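Local coordinates for 2-oxo-1,2-dihydroquinoline 8-monooxygenase, oxygenase component (Pseudomonas putida, PDB 1Z02), which is the oxygenase component of a Rieske-type monooxygenase and probably hydroxylates 2-oxo-1,2-dihydroquinoline at carbon 8, using a [2Fe-2S] cluster and a mononuclear iron, at residues D168-F173 with V297-M303; H202-F206 with R434-K438. All blocks are in the same frame, centred on the assembly; numbering follows the deposited sequence.

Contact 1. Residues D168-F173 with V297-M303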
# COMPACT_ATOMS: atom_id res chain seq x y z
N ASP A 168 25.37 -22.24 14.63
CA ASP A 168 24.34 -21.20 14.62
C ASP A 168 23.18 -21.56 15.55
O ASP A 168 22.04 -21.12 15.34
CB ASP A 168 23.82 -20.97 13.20
CG ASP A 168 24.79 -20.18 12.34
OD1 ASP A 168 24.50 -19.97 11.14
OD2 ASP A 168 25.85 -19.76 12.86
N LEU A 169 23.47 -22.38 16.56
CA LEU A 169 22.48 -22.81 17.53
C LEU A 169 23.00 -22.42 18.91
O LEU A 169 24.21 -22.34 19.11
CB LEU A 169 22.27 -24.32 17.43
CG LEU A 169 20.87 -24.81 17.02
CD1 LEU A 169 20.27 -23.95 15.99
CD2 LEU A 169 20.94 -26.23 16.57
N PRO A 170 22.10 -22.17 19.88
CA PRO A 170 22.55 -21.79 21.23
C PRO A 170 23.56 -22.74 21.86
O PRO A 170 23.72 -23.88 21.41
CB PRO A 170 21.24 -21.74 22.02
CG PRO A 170 20.24 -21.31 20.97
CD PRO A 170 20.64 -22.15 19.78
N PHE A 171 24.25 -22.26 22.90
CA PHE A 171 25.25 -23.05 23.62
C PHE A 171 24.59 -24.30 24.19
O PHE A 171 23.47 -24.23 24.68
CB PHE A 171 25.86 -22.23 24.77
CG PHE A 171 26.36 -20.88 24.35
CD1 PHE A 171 25.62 -19.74 24.63
CD2 PHE A 171 27.57 -20.75 23.66
CE1 PHE A 171 26.06 -18.48 24.22
CE2 PHE A 171 28.02 -19.49 23.25
CZ PHE A 171 27.26 -18.36 23.53
N ARG A 172 25.29 -25.43 24.13
CA ARG A 172 24.75 -26.70 24.63
C ARG A 172 25.22 -27.05 26.03
O ARG A 172 26.35 -26.74 26.40
CB ARG A 172 25.11 -27.84 23.68
CG ARG A 172 24.69 -27.62 22.25
CD ARG A 172 25.12 -28.75 21.34
NE ARG A 172 24.45 -30.01 21.65
CZ ARG A 172 24.52 -31.11 20.90
NH1 ARG A 172 23.88 -32.21 21.27
NH2 ARG A 172 25.24 -31.10 19.78
N PHE A 173 24.35 -27.71 26.79
CA PHE A 173 24.63 -28.18 28.14
C PHE A 173 24.29 -29.67 28.16
O PHE A 173 23.41 -30.10 27.41
CB PHE A 173 23.77 -27.45 29.18
CG PHE A 173 24.05 -25.98 29.27
CD1 PHE A 173 23.36 -25.08 28.47
CD2 PHE A 173 25.02 -25.50 30.14
CE1 PHE A 173 23.64 -23.72 28.52
CE2 PHE A 173 25.30 -24.14 30.21
CZ PHE A 173 24.61 -23.25 29.40
N VAL A 297 22.68 -15.91 20.40
CA VAL A 297 23.77 -16.18 19.48
C VAL A 297 23.36 -15.85 18.04
O VAL A 297 22.17 -15.82 17.72
CB VAL A 297 24.19 -17.68 19.53
CG1 VAL A 297 24.68 -18.04 20.92
CG2 VAL A 297 23.00 -18.57 19.14
N LEU A 298 24.35 -15.62 17.18
CA LEU A 298 24.07 -15.33 15.78
C LEU A 298 23.41 -16.59 15.19
O LEU A 298 23.73 -17.70 15.59
CB LEU A 298 25.37 -15.02 15.01
CG LEU A 298 25.91 -13.59 15.11
CD1 LEU A 298 27.35 -13.52 14.61
CD2 LEU A 298 25.02 -12.67 14.31
N PRO A 299 22.49 -16.42 14.22
CA PRO A 299 22.03 -15.19 13.58
C PRO A 299 21.00 -14.39 14.38
O PRO A 299 20.45 -13.41 13.87
CB PRO A 299 21.45 -15.68 12.26
CG PRO A 299 20.82 -16.97 12.65
CD PRO A 299 21.89 -17.60 13.56
N GLY A 300 20.76 -14.80 15.61
CA GLY A 300 19.79 -14.13 16.47
C GLY A 300 18.85 -15.16 17.06
O GLY A 300 17.64 -15.14 16.83
N VAL A 301 19.43 -16.09 17.83
CA VAL A 301 18.65 -17.17 18.44
C VAL A 301 18.66 -17.08 19.97
O VAL A 301 19.72 -17.06 20.59
CB VAL A 301 19.21 -18.56 18.03
CG1 VAL A 301 18.17 -19.62 18.33
CG2 VAL A 301 19.57 -18.56 16.57
N LEU A 302 17.47 -17.02 20.55
CA LEU A 302 17.30 -16.92 21.99
C LEU A 302 17.17 -18.26 22.69
O LEU A 302 16.59 -19.20 22.14
CB LEU A 302 16.07 -16.07 22.31
CG LEU A 302 15.71 -15.96 23.80
CD1 LEU A 302 16.65 -14.97 24.47
CD2 LEU A 302 14.27 -15.50 23.95
N MET A 303 17.74 -18.36 23.88
CA MET A 303 17.64 -19.56 24.70
C MET A 303 17.25 -19.12 26.09
O MET A 303 17.91 -18.27 26.68
CB MET A 303 18.96 -20.33 24.78
CG MET A 303 18.94 -21.41 25.87
SD MET A 303 20.23 -22.68 25.77
CE MET A 303 21.69 -21.73 26.23

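Contact 2. Residues H202-F206 with R434-K438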
# COMPACT_ATOMS: atom_id res chain seq x y z
N HIS A 202 5.32 -20.83 14.82
CA HIS A 202 6.00 -19.68 14.22
C HIS A 202 4.92 -18.81 13.56
O HIS A 202 4.01 -19.32 12.91
CB HIS A 202 7.11 -20.11 13.26
CG HIS A 202 6.65 -20.89 12.07
ND1 HIS A 202 6.08 -20.29 10.96
CD2 HIS A 202 6.76 -22.20 11.77
CE1 HIS A 202 5.86 -21.20 10.04
NE2 HIS A 202 6.26 -22.37 10.50
N ARG A 203 5.01 -17.51 13.80
CA ARG A 203 4.04 -16.58 13.26
C ARG A 203 4.72 -15.38 12.63
O ARG A 203 5.71 -14.88 13.15
CB ARG A 203 3.11 -16.08 14.38
CG ARG A 203 2.39 -17.18 15.14
CD ARG A 203 1.64 -16.61 16.33
NE ARG A 203 2.51 -16.43 17.49
CZ ARG A 203 2.13 -15.84 18.62
NH1 ARG A 203 0.92 -15.35 18.77
NH2 ARG A 203 2.95 -15.75 19.65
N THR A 204 4.16 -14.91 11.52
CA THR A 204 4.73 -13.77 10.83
C THR A 204 4.57 -12.53 11.70
O THR A 204 3.47 -12.24 12.19
CB THR A 204 4.04 -13.53 9.48
OG1 THR A 204 4.11 -14.72 8.69
CG2 THR A 204 4.73 -12.41 8.72
N GLY A 205 5.68 -11.83 11.92
CA GLY A 205 5.68 -10.62 12.71
C GLY A 205 5.75 -9.42 11.78
O GLY A 205 6.42 -9.45 10.76
N PHE A 206 5.04 -8.35 12.12
CA PHE A 206 5.03 -7.17 11.27
C PHE A 206 5.97 -6.11 11.80
O PHE A 206 5.67 -5.41 12.74
CB PHE A 206 3.60 -6.66 11.15
CG PHE A 206 2.64 -7.74 10.76
CD1 PHE A 206 1.87 -8.39 11.72
CD2 PHE A 206 2.60 -8.19 9.45
CE1 PHE A 206 1.07 -9.48 11.37
CE2 PHE A 206 1.81 -9.27 9.09
CZ PHE A 206 1.04 -9.93 10.06
N ARG A 434 -3.01 -10.62 4.95
CA ARG A 434 -1.91 -9.89 5.57
C ARG A 434 -0.57 -10.34 5.00
O ARG A 434 -0.48 -11.38 4.34
CB ARG A 434 -1.86 -10.18 7.07
CG ARG A 434 -2.97 -9.61 7.92
CD ARG A 434 -2.84 -10.24 9.29
NE ARG A 434 -3.58 -9.53 10.32
CZ ARG A 434 -3.43 -9.74 11.62
NH1 ARG A 434 -4.14 -9.05 12.49
NH2 ARG A 434 -2.55 -10.64 12.05
N PRO A 435 0.49 -9.55 5.23
CA PRO A 435 1.81 -9.94 4.73
C PRO A 435 2.09 -11.31 5.36
O PRO A 435 1.72 -11.54 6.51
CB PRO A 435 2.71 -8.84 5.27
CG PRO A 435 1.84 -7.64 5.21
CD PRO A 435 0.52 -8.17 5.75
N GLY A 436 2.73 -12.21 4.61
CA GLY A 436 2.97 -13.53 5.16
C GLY A 436 4.35 -14.15 4.99
O GLY A 436 5.34 -13.46 4.78
N TYR A 437 4.39 -15.48 5.09
CA TYR A 437 5.64 -16.23 5.00
C TYR A 437 5.56 -17.41 4.04
O TYR A 437 6.35 -17.52 3.10
CB TYR A 437 6.01 -16.70 6.41
CG TYR A 437 7.20 -17.62 6.49
CD1 TYR A 437 8.47 -17.20 6.10
CD2 TYR A 437 7.05 -18.92 6.98
CE1 TYR A 437 9.57 -18.06 6.20
CE2 TYR A 437 8.13 -19.77 7.08
CZ TYR A 437 9.39 -19.34 6.69
OH TYR A 437 10.46 -20.20 6.84
N LYS A 438 4.59 -18.30 4.27
CA LYS A 438 4.41 -19.47 3.42
C LYS A 438 3.71 -19.10 2.12
O LYS A 438 2.63 -18.50 2.13
CB LYS A 438 3.60 -20.54 4.18
CG LYS A 438 4.31 -21.03 5.43
CD LYS A 438 3.44 -21.92 6.31
CE LYS A 438 3.31 -23.33 5.77
NZ LYS A 438 2.60 -24.21 6.75

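Contact 1. Residues D168-F173 with V297-M303
The Phe171 ring takes Val297 over one face: methyl CG1 stands 4.0 Å from the ring centroid, 30° off the ring normal, a CH-pi contact closest at the CE1 side. The Phe173 ring is met differently, at its edge and in plane, by the terminal methyl of Met303, with CE 3.6 Å from Phe173 CE1. Each ring has a further flat neighbour, Phe180 for Phe171 and His182 for Phe173. The Met303 methyl arrives by way of a side chain extended through its first two torsions and bent at the last (chi3 71°), which also brings CE to within 3.4 Å of the Phe171 carbonyl O.

Just before Phe171, Pro170 turns its ring toward the strand pair. Pro170 CG lies 3.8 Å from Val301 CG1, the two side chains crossing at about a right angle, and Pro170 CB is just as close to Met303 CB. Val297 CG2 rests against the backbone there, 3.8 Å from Pro170 N. One valine thus serves two neighbours, CG1 on the phenylalanine face and CG2 against the proline.

No hydrogen bond crosses this buried, apolar interface. At its far end Asp168 CB rests 3.9 Å from Pro299 CD, while carboxylate OD1 turns to the backbone N of Trp44 and, in a salt bridge, to Arg406.

The opposing segment turns from strand 293-297 into strand 301-305 through a cis peptide before Pro299 and a classic beta bulge, in which Gly300 and Val301 both face Val297. The irregular run 168-173 packs on these neighbouring strands of the catalytic domain's antiparallel sheet. Leu302 points away from it; the side chain of Leu302 is about 8 Å from the bound iron(III) ion. Strand 313-320 adjoins through Trp317 and Tyr315, and strand 43-49 closes the Asp168 end through His43.

Contact 2. Residues H202-F206 with R434-K438
Phe206 makes the tight part of this contact, where its ring meets Pro435. Ring atom CE2 comes within 3.4 Å of the Pro435 carbonyl O, which lies at the ring edge near its plane, and within 3.7 Å of Pro435 CD. With CG anti to its own carbonyl carbon (chi1 -51°), the phenyl group reaches off the strand and crosses the proline at about a right angle. Arg434 crosses the same ring at about a right angle too: its chain is extended from CG to NE, CD comes 4.0 Å from Phe206 CZ, and the guanidinium plane stands 84° to the ring, with NH2 3.9 Å from Phe206 CE1. NH1 of that arginine is salt-bridged to Asp431 of the second subunit, whose Lys427 also packs on Phe206.

In the middle, Thr204 touches from both branches. Methyl CG2 is 3.8 Å from the Pro435 carbonyl O, and OG1 lies 3.6 Å from Tyr437 CB while hydrogen-bonding Glu327 OE1.

The pair Tyr437-His202 is looser, though Tyr437 is buried; the exposed residues are Arg434, Gly436 and Lys438. His202 CE1 approaches Tyr437 CE2 no closer than 4.0 Å, the ring planes inclined at 82°. Bonds from ND1 to Glu327 and from NE2 to Glu52 fix the turn of the imidazole, which also stacks on Trp329, while Tyr437 OH merely anchors the far end of its ring to the carbonyl O of Ala47. No hydrogen bond links the two segments themselves.

The C-terminal tail, coming off helix 423-430, thus lies across the end of strand 196-206, outermost in the sheet within this chain and neighbour to strand 325-335. Tyr437 reaches strand 58-63 of the Rieske domain through Ile61 and Ile63, Phe206 touches helix 363-376 at Glu370, and the second subunit borders the Arg434 side.

Both contacts reach the seven-stranded antiparallel sheet of the catalytic domain, but at different places: contact 1 on strands 293-297 and 301-305, contact 2 on strand 196-206, outermost within this chain. Strands 313-320 and 325-335 lie between. Their centres are 22 Å apart, the nearest atoms about 12 Å, and they do not touch. Along the chain the segments alternate, 168-173, 202-206, 297-303, 434-438, so the two connections cross in sequence. Contact 1 is wholly buried, packing a loop between strands 147-152 and 196-206 onto the sheet; contact 2 brings the C-terminal tail to the sheet, beside Rieske strand 58-63 and a neighbouring subunit of the trimer.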